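Local coordinates for glutaredoxin (Grx-1) (Archaeoglobus fulgidus, PDB 3IC4), which probably transfers electrons in thiol-disulfide exchange, as a small glutaredoxin of the thioredoxin clan, at residues A[25-30]-A[79-84]; A[15-20]-A[57-62]; A[76-79]-A[85-88]; A[30-33]-A[38-41]. One frame throughout, in Å; residues are numbered along the deposited sequence.

Interaction 1: residues A[25-30]-A[79-84]; sequences CKRTLE and LGYNEE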
loop_
_atom_site.group_PDB
_atom_site.type_symbol
_atom_site.label_atom_id
_atom_site.label_comp_id
_atom_site.label_asym_id
_atom_site.label_seq_id
_atom_site.Cartn_x
_atom_site.Cartn_y
_atom_site.Cartn_z
ATOM N N CYS A 25 -1.461 8.602 -5.051
ATOM C CA CYS A 25 -2.160 7.371 -4.595
ATOM C C CYS A 25 -3.296 7.000 -5.499
ATOM O O CYS A 25 -3.444 5.831 -5.840
ATOM C CB CYS A 25 -2.688 7.518 -3.191
ATOM S SG CYS A 25 -1.371 7.723 -1.985
ATOM N N LYS A 26 -4.082 7.990 -5.924
ATOM C CA LYS A 26 -5.155 7.755 -6.933
ATOM C C LYS A 26 -4.614 7.139 -8.218
ATOM O O LYS A 26 -5.195 6.207 -8.758
ATOM C CB LYS A 26 -5.911 9.044 -7.278
ATOM C CG LYS A 26 -6.784 9.600 -6.182
ATOM C CD LYS A 26 -7.439 10.922 -6.586
ATOM C CE LYS A 26 -8.096 11.588 -5.427
ATOM N NZ LYS A 26 -8.839 12.722 -5.912
ATOM N N ARG A 27 -3.540 7.700 -8.746
ATOM C CA ARG A 27 -2.901 7.212 -9.970
ATOM C C ARG A 27 -2.425 5.742 -9.804
ATOM O O ARG A 27 -2.603 4.895 -10.652
ATOM C CB ARG A 27 -1.735 8.117 -10.373
ATOM C CG ARG A 27 -2.143 9.389 -11.060
ATOM C CD ARG A 27 -0.927 10.173 -11.559
ATOM N NE ARG A 27 -0.386 10.995 -10.504
ATOM C CZ ARG A 27 -0.844 12.197 -10.153
ATOM N NH1 ARG A 27 -0.230 12.851 -9.177
ATOM N NH2 ARG A 27 -1.883 12.794 -10.717
ATOM N N THR A 28 -1.810 5.482 -8.659
ATOM C CA THR A 28 -1.317 4.142 -8.363
ATOM C C THR A 28 -2.479 3.136 -8.260
ATOM O O THR A 28 -2.389 2.043 -8.784
ATOM C CB THR A 28 -0.532 4.145 -7.040
ATOM O OG1 THR A 28 0.502 5.119 -7.135
ATOM C CG2 THR A 28 0.096 2.764 -6.709
ATOM N N LEU A 29 -3.579 3.529 -7.617
ATOM C CA LEU A 29 -4.771 2.683 -7.555
ATOM C C LEU A 29 -5.289 2.332 -8.962
ATOM O O LEU A 29 -5.636 1.190 -9.256
ATOM C CB LEU A 29 -5.859 3.394 -6.722
ATOM C CG LEU A 29 -7.209 2.636 -6.617
ATOM C CD1 LEU A 29 -7.081 1.587 -5.581
ATOM C CD2 LEU A 29 -8.386 3.537 -6.306
ATOM N N GLU A 30 -5.367 3.335 -9.831
ATOM C CA GLU A 30 -5.816 3.117 -11.197
ATOM C C GLU A 30 -4.839 2.227 -11.963
ATOM O O GLU A 30 -5.259 1.403 -12.767
ATOM C CB GLU A 30 -6.078 4.454 -11.892
ATOM C CG GLU A 30 -7.236 5.271 -11.198
ATOM C CD GLU A 30 -8.578 4.588 -11.225
ATOM O OE1 GLU A 30 -8.899 3.808 -12.180
ATOM O OE2 GLU A 30 -9.409 4.830 -10.293
ATOM N N LEU A 79 7.935 2.796 -3.592
ATOM C CA LEU A 79 7.484 3.963 -2.896
ATOM C C LEU A 79 7.332 5.012 -3.982
ATOM O O LEU A 79 8.288 5.328 -4.700
ATOM C CB LEU A 79 8.513 4.398 -1.840
ATOM C CG LEU A 79 8.451 5.796 -1.222
ATOM C CD1 LEU A 79 7.172 5.952 -0.502
ATOM C CD2 LEU A 79 9.639 6.015 -0.280
ATOM N N GLY A 80 6.101 5.509 -4.099
ATOM C CA GLY A 80 5.710 6.513 -5.082
ATOM C C GLY A 80 5.093 5.952 -6.360
ATOM O O GLY A 80 5.247 4.762 -6.670
ATOM N N TYR A 81 4.379 6.803 -7.093
ATOM C CA TYR A 81 3.861 6.434 -8.375
ATOM C C TYR A 81 4.926 6.479 -9.451
ATOM O O TYR A 81 5.435 7.567 -9.856
ATOM C CB TYR A 81 2.706 7.346 -8.781
ATOM C CG TYR A 81 2.107 6.990 -10.110
ATOM C CD1 TYR A 81 1.387 5.825 -10.275
ATOM C CD2 TYR A 81 2.233 7.817 -11.211
ATOM C CE1 TYR A 81 0.863 5.495 -11.482
ATOM C CE2 TYR A 81 1.640 7.512 -12.414
ATOM C CZ TYR A 81 0.971 6.357 -12.547
ATOM O OH TYR A 81 0.354 6.058 -13.767
ATOM N N ASN A 82 5.392 5.327 -9.846
ATOM C CA ASN A 82 6.351 5.214 -10.937
ATOM C C ASN A 82 5.923 4.022 -11.725
ATOM O O ASN A 82 6.001 2.903 -11.221
ATOM C CB ASN A 82 7.753 4.946 -10.438
ATOM C CG ASN A 82 8.778 4.787 -11.595
ATOM O OD1 ASN A 82 8.910 3.733 -12.198
ATOM N ND2 ASN A 82 9.494 5.865 -11.887
ATOM N N GLU A 83 5.508 4.252 -12.961
ATOM C CA GLU A 83 4.885 3.147 -13.707
ATOM C C GLU A 83 5.843 2.010 -14.032
ATOM O O GLU A 83 5.497 0.837 -13.955
ATOM C CB GLU A 83 4.338 3.684 -14.990
ATOM C CG GLU A 83 3.087 4.486 -14.873
ATOM C CD GLU A 83 2.449 4.649 -16.247
ATOM O OE1 GLU A 83 1.497 3.869 -16.541
ATOM O OE2 GLU A 83 2.937 5.517 -17.013
ATOM N N GLU A 84 7.048 2.369 -14.425
ATOM C CA GLU A 84 8.054 1.381 -14.766
ATOM C C GLU A 84 8.353 0.488 -13.553
ATOM O O GLU A 84 8.350 -0.721 -13.659
ATOM C CB GLU A 84 9.329 2.104 -15.244
ATOM C CG GLU A 84 9.159 3.070 -16.485
ATOM C CD GLU A 84 7.999 4.174 -16.391
ATOM O OE1 GLU A 84 7.961 5.007 -15.407
ATOM O OE2 GLU A 84 7.137 4.202 -17.343
#

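Interaction 2: residues A[15-20]-A[57-62]; sequences LMYGLS and EKVHSI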
loop_
_atom_site.group_PDB
_atom_site.type_symbol
_atom_site.label_atom_id
_atom_site.label_comp_id
_atom_site.label_asym_id
_atom_site.label_seq_id
_atom_site.Cartn_x
_atom_site.Cartn_y
_atom_site.Cartn_z
ATOM N N LEU A 15 -0.342 -5.343 -1.923
ATOM C CA LEU A 15 -0.981 -4.406 -0.998
ATOM C C LEU A 15 -0.488 -2.996 -1.266
ATOM O O LEU A 15 0.715 -2.766 -1.335
ATOM C CB LEU A 15 -0.601 -4.782 0.454
ATOM C CG LEU A 15 -1.195 -3.899 1.553
ATOM C CD1 LEU A 15 -2.710 -3.960 1.581
ATOM C CD2 LEU A 15 -0.647 -4.263 2.934
HETATM N N MSE A 16 -1.447 -2.078 -1.367
HETATM C CA MSE A 16 -1.155 -0.650 -1.408
HETATM C C MSE A 16 -1.558 0.072 -0.127
HETATM O O MSE A 16 -2.686 -0.102 0.382
HETATM C CB MSE A 16 -1.907 -0.038 -2.584
HETATM C CG MSE A 16 -1.630 1.388 -2.795
HETATM SE SE MSE A 16 -2.791 2.108 -4.151
HETATM C CE MSE A 16 -3.172 3.824 -3.350
ATOM N N TYR A 17 -0.651 0.931 0.340
ATOM C CA TYR A 17 -0.928 1.882 1.411
ATOM C C TYR A 17 -1.006 3.269 0.783
ATOM O O TYR A 17 -0.140 3.659 0.010
ATOM C CB TYR A 17 0.200 1.903 2.408
ATOM C CG TYR A 17 0.439 0.637 3.143
ATOM C CD1 TYR A 17 -0.168 0.393 4.378
ATOM C CD2 TYR A 17 1.327 -0.322 2.631
ATOM C CE1 TYR A 17 0.124 -0.783 5.080
ATOM C CE2 TYR A 17 1.613 -1.479 3.344
ATOM C CZ TYR A 17 1.002 -1.692 4.538
ATOM O OH TYR A 17 1.320 -2.827 5.192
ATOM N N GLY A 18 -2.052 4.020 1.114
ATOM C CA GLY A 18 -2.147 5.388 0.618
ATOM C C GLY A 18 -3.165 6.243 1.350
ATOM O O GLY A 18 -3.644 5.873 2.374
ATOM N N LEU A 19 -3.372 7.438 0.845
ATOM C CA LEU A 19 -4.432 8.308 1.283
ATOM C C LEU A 19 -5.380 8.496 0.112
ATOM O O LEU A 19 -4.961 8.739 -1.005
ATOM C CB LEU A 19 -3.895 9.661 1.681
ATOM C CG LEU A 19 -2.868 9.714 2.829
ATOM C CD1 LEU A 19 -2.354 11.104 2.911
ATOM C CD2 LEU A 19 -3.556 9.327 4.088
ATOM N N SER A 20 -6.657 8.536 0.445
ATOM C CA SER A 20 -7.719 8.530 -0.579
ATOM C C SER A 20 -7.726 9.853 -1.307
ATOM O O SER A 20 -8.246 9.952 -2.457
ATOM C CB SER A 20 -9.067 8.175 0.057
ATOM O OG SER A 20 -9.552 9.266 0.804
ATOM N N GLU A 57 3.287 3.269 11.118
ATOM C CA GLU A 57 4.536 2.659 11.509
ATOM C C GLU A 57 4.846 1.483 10.612
ATOM O O GLU A 57 6.014 1.255 10.268
ATOM C CB GLU A 57 4.532 2.284 12.993
ATOM C CG GLU A 57 4.696 3.520 13.962
ATOM C CD GLU A 57 5.706 4.616 13.514
ATOM O OE1 GLU A 57 6.806 4.330 12.961
ATOM O OE2 GLU A 57 5.356 5.801 13.708
ATOM N N LYS A 58 3.817 0.790 10.167
ATOM C CA LYS A 58 4.000 -0.317 9.207
ATOM C C LYS A 58 4.538 0.113 7.841
ATOM O O LYS A 58 5.487 -0.492 7.312
ATOM C CB LYS A 58 2.705 -1.038 9.042
ATOM C CG LYS A 58 2.716 -2.220 8.067
ATOM C CD LYS A 58 3.673 -3.242 8.484
ATOM C CE LYS A 58 3.224 -4.654 8.175
ATOM N NZ LYS A 58 4.069 -5.619 8.920
ATOM N N VAL A 59 3.966 1.153 7.290
ATOM C CA VAL A 59 4.435 1.798 6.070
ATOM C C VAL A 59 5.945 2.151 6.211
ATOM O O VAL A 59 6.717 1.914 5.318
ATOM C CB VAL A 59 3.575 3.139 5.812
ATOM C CG1 VAL A 59 4.370 4.244 5.133
ATOM C CG2 VAL A 59 2.345 2.860 5.071
ATOM N N HIS A 60 6.313 2.716 7.352
ATOM C CA HIS A 60 7.688 3.118 7.632
ATOM C C HIS A 60 8.581 1.917 7.697
ATOM O O HIS A 60 9.708 1.934 7.195
ATOM C CB HIS A 60 7.756 3.927 8.884
ATOM C CG HIS A 60 9.145 4.247 9.290
ATOM N ND1 HIS A 60 9.860 3.467 10.167
ATOM C CD2 HIS A 60 9.975 5.239 8.896
ATOM C CE1 HIS A 60 11.074 3.966 10.319
ATOM N NE2 HIS A 60 11.179 5.039 9.540
ATOM N N SER A 61 8.089 0.834 8.282
ATOM C CA SER A 61 8.886 -0.375 8.383
ATOM C C SER A 61 9.136 -1.013 7.023
ATOM O O SER A 61 10.128 -1.698 6.862
ATOM C CB SER A 61 8.194 -1.342 9.316
ATOM O OG SER A 61 7.170 -2.065 8.690
ATOM N N ILE A 62 8.270 -0.756 6.037
ATOM C CA ILE A 62 8.450 -1.250 4.663
ATOM C C ILE A 62 9.366 -0.293 3.820
ATOM O O ILE A 62 10.349 -0.722 3.267
ATOM C CB ILE A 62 7.148 -1.387 3.958
ATOM C CG1 ILE A 62 6.270 -2.441 4.673
ATOM C CG2 ILE A 62 7.418 -1.726 2.526
ATOM C CD1 ILE A 62 4.789 -2.314 4.389
#

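Interaction 3: residues A[76-79]-A[85-88]; sequences KHVL and KLKE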
loop_
_atom_site.group_PDB
_atom_site.type_symbol
_atom_site.label_atom_id
_atom_site.label_comp_id
_atom_site.label_asym_id
_atom_site.label_seq_id
_atom_site.Cartn_x
_atom_site.Cartn_y
_atom_site.Cartn_z
ATOM N N LYS A 76 9.385 -7.127 -1.629
ATOM C CA LYS A 76 9.754 -5.966 -2.442
ATOM C C LYS A 76 8.678 -4.894 -2.311
ATOM O O LYS A 76 7.581 -5.171 -1.905
ATOM C CB LYS A 76 9.978 -6.362 -3.893
ATOM C CG LYS A 76 11.200 -7.244 -4.060
ATOM C CD LYS A 76 11.641 -7.396 -5.486
ATOM C CE LYS A 76 12.067 -6.041 -6.099
ATOM N NZ LYS A 76 13.462 -5.612 -5.684
ATOM N N HIS A 77 9.045 -3.639 -2.578
ATOM C CA HIS A 77 8.083 -2.572 -2.546
ATOM C C HIS A 77 8.468 -1.486 -3.546
ATOM O O HIS A 77 9.587 -1.448 -4.040
ATOM C CB HIS A 77 7.954 -1.952 -1.133
ATOM C CG HIS A 77 9.166 -1.153 -0.697
ATOM N ND1 HIS A 77 10.294 -1.725 -0.136
ATOM C CD2 HIS A 77 9.435 0.174 -0.813
ATOM C CE1 HIS A 77 11.195 -0.784 0.105
ATOM N NE2 HIS A 77 10.704 0.380 -0.302
ATOM N N VAL A 78 7.492 -0.647 -3.868
ATOM C CA VAL A 78 7.733 0.590 -4.607
ATOM C C VAL A 78 7.150 1.731 -3.780
ATOM O O VAL A 78 6.006 1.668 -3.327
ATOM C CB VAL A 78 7.152 0.497 -6.065
ATOM C CG1 VAL A 78 7.119 1.921 -6.745
ATOM C CG2 VAL A 78 7.926 -0.565 -6.893
ATOM N N LEU A 79 7.935 2.796 -3.592
ATOM C CA LEU A 79 7.484 3.963 -2.896
ATOM C C LEU A 79 7.332 5.012 -3.982
ATOM O O LEU A 79 8.288 5.328 -4.700
ATOM C CB LEU A 79 8.513 4.398 -1.840
ATOM C CG LEU A 79 8.451 5.796 -1.222
ATOM C CD1 LEU A 79 7.172 5.952 -0.502
ATOM C CD2 LEU A 79 9.639 6.015 -0.280
ATOM N N LYS A 85 8.574 1.092 -12.399
ATOM C CA LYS A 85 8.865 0.356 -11.177
ATOM C C LYS A 85 7.682 -0.483 -10.718
ATOM O O LYS A 85 7.868 -1.622 -10.280
ATOM C CB LYS A 85 9.290 1.310 -10.059
ATOM C CG LYS A 85 10.746 1.825 -10.209
ATOM C CD LYS A 85 11.276 2.410 -8.880
ATOM C CE LYS A 85 10.795 3.849 -8.672
ATOM N NZ LYS A 85 11.647 4.687 -7.648
ATOM N N LEU A 86 6.462 0.038 -10.863
ATOM C CA LEU A 86 5.286 -0.744 -10.512
ATOM C C LEU A 86 5.106 -1.955 -11.448
ATOM O O LEU A 86 4.811 -3.021 -10.986
ATOM C CB LEU A 86 4.018 0.149 -10.483
ATOM C CG LEU A 86 3.929 1.202 -9.355
ATOM C CD1 LEU A 86 2.848 2.319 -9.574
ATOM C CD2 LEU A 86 3.661 0.508 -8.050
ATOM N N LYS A 87 5.297 -1.785 -12.759
ATOM C CA LYS A 87 5.204 -2.903 -13.710
ATOM C C LYS A 87 6.253 -3.948 -13.366
ATOM O O LYS A 87 5.918 -5.087 -13.209
ATOM C CB LYS A 87 5.410 -2.426 -15.149
ATOM C CG LYS A 87 4.253 -1.586 -15.673
ATOM C CD LYS A 87 4.620 -0.882 -17.005
ATOM C CE LYS A 87 3.514 0.139 -17.421
ATOM N NZ LYS A 87 3.575 0.672 -18.807
ATOM N N GLU A 88 7.491 -3.532 -13.099
ATOM C CA GLU A 88 8.519 -4.476 -12.660
ATOM C C GLU A 88 8.149 -5.244 -11.350
ATOM O O GLU A 88 8.343 -6.465 -11.243
ATOM C CB GLU A 88 9.844 -3.730 -12.500
ATOM C CG GLU A 88 10.953 -4.606 -12.007
ATOM C CD GLU A 88 11.016 -5.946 -12.720
ATOM O OE1 GLU A 88 11.131 -5.922 -13.972
ATOM O OE2 GLU A 88 10.967 -7.018 -12.034
#

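Interaction 4: residues A[30-33]-A[38-41]; sequences EFLK and DFEV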
loop_
_atom_site.group_PDB
_atom_site.type_symbol
_atom_site.label_atom_id
_atom_site.label_comp_id
_atom_site.label_asym_id
_atom_site.label_seq_id
_atom_site.Cartn_x
_atom_site.Cartn_y
_atom_site.Cartn_z
ATOM N N GLU A 30 -5.367 3.335 -9.831
ATOM C CA GLU A 30 -5.816 3.117 -11.197
ATOM C C GLU A 30 -4.839 2.227 -11.963
ATOM O O GLU A 30 -5.259 1.403 -12.767
ATOM C CB GLU A 30 -6.078 4.454 -11.892
ATOM C CG GLU A 30 -7.236 5.271 -11.198
ATOM C CD GLU A 30 -8.578 4.588 -11.225
ATOM O OE1 GLU A 30 -8.899 3.808 -12.180
ATOM O OE2 GLU A 30 -9.409 4.830 -10.293
ATOM N N PHE A 31 -3.540 2.371 -11.695
ATOM C CA PHE A 31 -2.570 1.455 -12.282
ATOM C C PHE A 31 -2.871 0.015 -11.930
ATOM O O PHE A 31 -2.834 -0.865 -12.780
ATOM C CB PHE A 31 -1.131 1.820 -11.858
ATOM C CG PHE A 31 -0.084 0.803 -12.308
ATOM C CD1 PHE A 31 0.465 0.863 -13.565
ATOM C CD2 PHE A 31 0.276 -0.235 -11.491
ATOM C CE1 PHE A 31 1.341 -0.135 -14.003
ATOM C CE2 PHE A 31 1.144 -1.203 -11.914
ATOM C CZ PHE A 31 1.649 -1.161 -13.163
ATOM N N LEU A 32 -3.066 -0.226 -10.634
ATOM C CA LEU A 32 -3.287 -1.578 -10.116
ATOM C C LEU A 32 -4.569 -2.123 -10.661
ATOM O O LEU A 32 -4.639 -3.300 -11.015
ATOM C CB LEU A 32 -3.285 -1.579 -8.579
ATOM C CG LEU A 32 -1.927 -1.282 -7.919
ATOM C CD1 LEU A 32 -2.130 -1.146 -6.449
ATOM C CD2 LEU A 32 -0.873 -2.299 -8.298
ATOM N N LYS A 33 -5.588 -1.280 -10.780
ATOM C CA LYS A 33 -6.871 -1.749 -11.333
ATOM C C LYS A 33 -6.725 -2.230 -12.743
ATOM O O LYS A 33 -7.330 -3.242 -13.139
ATOM C CB LYS A 33 -7.925 -0.635 -11.310
ATOM C CG LYS A 33 -8.431 -0.382 -9.916
ATOM C CD LYS A 33 -9.203 0.920 -9.612
ATOM C CE LYS A 33 -10.354 1.216 -10.417
ATOM N NZ LYS A 33 -11.060 2.456 -9.873
ATOM N N ASP A 38 -5.000 -9.169 -8.373
ATOM C CA ASP A 38 -5.717 -9.096 -7.117
ATOM C C ASP A 38 -4.840 -8.236 -6.258
ATOM O O ASP A 38 -3.670 -8.537 -6.122
ATOM C CB ASP A 38 -5.833 -10.472 -6.401
ATOM C CG ASP A 38 -6.949 -11.340 -6.928
ATOM O OD1 ASP A 38 -7.622 -10.929 -7.913
ATOM O OD2 ASP A 38 -7.157 -12.468 -6.342
ATOM N N PHE A 39 -5.398 -7.179 -5.673
ATOM C CA PHE A 39 -4.694 -6.337 -4.750
ATOM C C PHE A 39 -5.675 -5.795 -3.707
ATOM O O PHE A 39 -6.905 -5.834 -3.862
ATOM C CB PHE A 39 -3.982 -5.182 -5.488
ATOM C CG PHE A 39 -4.931 -4.093 -5.956
ATOM C CD1 PHE A 39 -5.110 -2.939 -5.212
ATOM C CD2 PHE A 39 -5.664 -4.267 -7.086
ATOM C CE1 PHE A 39 -5.989 -1.915 -5.636
ATOM C CE2 PHE A 39 -6.566 -3.273 -7.519
ATOM C CZ PHE A 39 -6.715 -2.103 -6.777
ATOM N N GLU A 40 -5.104 -5.347 -2.606
ATOM C CA GLU A 40 -5.826 -4.717 -1.553
ATOM C C GLU A 40 -5.261 -3.312 -1.322
ATOM O O GLU A 40 -4.063 -3.083 -1.525
ATOM C CB GLU A 40 -5.765 -5.588 -0.290
ATOM C CG GLU A 40 -6.264 -7.019 -0.556
ATOM C CD GLU A 40 -7.743 -7.086 -0.938
ATOM O OE1 GLU A 40 -8.515 -6.203 -0.557
ATOM O OE2 GLU A 40 -8.147 -8.035 -1.650
ATOM N N VAL A 41 -6.099 -2.425 -0.815
ATOM C CA VAL A 41 -5.662 -1.032 -0.479
ATOM C C VAL A 41 -6.072 -0.690 0.953
ATOM O O VAL A 41 -7.191 -1.033 1.379
ATOM C CB VAL A 41 -6.204 0.082 -1.443
ATOM C CG1 VAL A 41 -7.741 0.167 -1.538
ATOM C CG2 VAL A 41 -5.665 1.487 -1.010
#

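Interaction 1: residues A[25-30]-A[79-84]
Tyr81 lays one face of its ring on Arg27 and brings its edge to Thr28, both on helix 23-35, at whose start in this thioredoxin-type fold lies a CxxC sequence, Cys22 to Cys25, the probable redox site. The backbones come nearest at Thr28 and Tyr81, whose CA atoms are 5.7 Å apart. On the tyrosine side the chain is still a turn, just ahead of helix 83-91, which Asn82 N-caps by accepting from Lys85 N through OD1. With CG anti to the backbone N (chi1 -179°), the Tyr81 ring reaches straight out to the neighbouring helix.

The main contact is a CH-pi one: Arg27 CB stands 3.7 Å from the centroid of the Tyr81 ring, only 5° off the ring normal. Further along the same side chain, Arg27 CD passes Tyr81 CE2 at 3.8 Å, so aliphatic carbons rather than charge cover this part of the ring. The arginine chain then bends at chi3, and its guanidinium is turned 60° from the ring plane; that is no stack, and Tyr81 CD2 lies near the edge of the guanidinium instead. The Arg27 carbonyl also comes close, O to Tyr81 CE1 being 3.6 Å.

Thr28 works from a different direction, at the ring's edge. Its hydroxyl sits beside its own backbone N, where it hydrogen-bonds back to His24 O in the preceding turn, which satisfies it within the helix. In that position Thr28 OG1 rests 3.3 Å from Tyr81 CD1, near the plane of the ring.

Interaction 2: residues A[15-20]-A[57-62]
Strand 15-18 and helix 57-62 run at 118° to each other with their axes 10.1 Å apart at closest approach, and Tyr17 and Val59 are the residues whose CA atoms come nearest. One side chain on the strand carries everything: Tyr17 reaches across and is met by three residues of the helix, all touching its ring obliquely. Val59 CG2 sits at the root of the ring, 3.5 Å from Tyr17 CG. Ile62 points back against the tyrosine, its CD1 reaching Tyr17 CE2 at 3.4 Å, on the same side of the ring as Val59 CG2. The phenol end crosses Lys58 at a slant, with Lys58 CG 3.3 Å from Tyr17 OH. Lys58 CG is anti to its backbone N (chi1 180°), which sends it toward the strand before bends at chi2 and chi3 turn the amine away. Within the helix, Lys58 O accepts from both Ile62 N and Ser61 OG.

The contact sets helix 49-63 on one face of the sheet. Val72 of strand 70-73 also touches Tyr17, while Ile62 extends over Val70 and Val72; Met16, the residue before Tyr17 (selenomethionine in the crystal), packs on Cys25, Thr28 and Leu32 of helix 23-35.

Interaction 3: residues A[76-79]-A[85-88]
Val78 points from strand 76-79 toward helix 83-91 and presents both its methyls to Lys85 and Leu86, in the beta-hairpin-then-helix ending of the thioredoxin-type fold. With CG1 anti to the backbone N (chi1 167°), that methyl is left beside the carbonyl carbon and meets both helix residues, Val78 CG1 lying 4.0 Å from Leu86 CD2 and as far from Lys85 CB. The other methyl, CG2, lies beside the backbone N and faces the first turn of the helix; it alone approaches the carbonyl there, Val78 CG2 coming 3.5 Å from Lys85 O, and it is 3.9 Å from Lys85 CB.

Both helix side chains cross Val78 at a slant. Leu86 leaves the helix to one side of the strand, and CD2 is the branch that turns back onto Val78, touching CB as well as CG1. Lys85 starts toward the strand, but only its CB takes part; the chain is bent at chi3, and the nearest atom of its side chain lies about 4 Å from a bound magnesium ion. An alanine in place of Val78 would probably leave Leu86 CD2 and Lys85 CB without the methyls they rest on and open a gap between strand and helix.

Leu89 of the same helix also touches Val78, while Leu86 goes on to Thr28 and Phe31 of helix 23-35, so the valine stands at the sheet side of a larger apolar cluster. Carbon meets carbon throughout, apart from the Lys85 carbonyl, and this implies a join made by shape and burial, with neither charge nor hydrogen bonding between the two segments to fix its direction.

Interaction 4: residues A[30-33]-A[38-41]
Phe39 turns its ring to helix 23-35 and meets Leu32 and Lys33 there. The aromatic part of the contact is a CH-pi interaction: Leu32 CB sits over the centre of the Phe39 ring, 3.7 Å from the centroid and 5° off the normal. Phe39 CG lies between its own backbone N and carbonyl carbon (chi1 75°), a crowded position that swings the ring toward the helix.

Apolar contacts complete the fit. Leu32 CD1 extends past the ring to Phe39 CD1 at 3.7 Å, so the leucine covers the ring with its root and one side of it with a branch. Lys33 adds its aliphatic part, CG lying 4.0 Å from Phe39 CZ, and its backbone N approaches Phe39 CE2 obliquely at 3.9 Å. Replacing Phe39 with an alanine would probably strip Leu32 CB and CD1 of the surface they lie on, with a gap left between the helix and the segment facing it.

The polar interaction stays inside the helix. Lys33 points away from the strand, bends at chi3, and closes a salt bridge back over one turn, Lys33 NZ to Glu30 OE2 at 2.9 Å. The amine meets the syn side of that oxygen, 31° out of the carboxylate plane.

Next along the chain, Glu40 pairs its backbone with Val14 and Met16, and Leu32 also touches Met16. The contact thus packs the helix of a beta-alpha-beta unit, strand 15-18, helix 23-35, strand 40-43, against the segment that leads into strand 40-43, as in the N-terminal half of thioredoxin-type folds.

In the fold
Three contacts join helices to one mixed sheet, ordered 40-43, 15-18, 70-73, 76-79, and interaction 1 joins a helix to the turn before another. Interactions 1 and 4 share helix 23-35 and Glu30, with centres about 10 Å apart; interactions 1 and 3 share Leu79 and helix 83-91, about 9 Å apart between centres. Leu86 joins these three, touching Tyr81, Thr28 and Phe31. Interaction 2, on helix 49-63, has its centre about 13 or 14 Å from the others. Along the chain, interaction 4 falls between the two segments of interaction 2, and interaction 3 follows both. Interactions 1 and 4 hold the helix at whose start the probable CxxC site lies, while 2 and 3 seat the other two helices on the sheet.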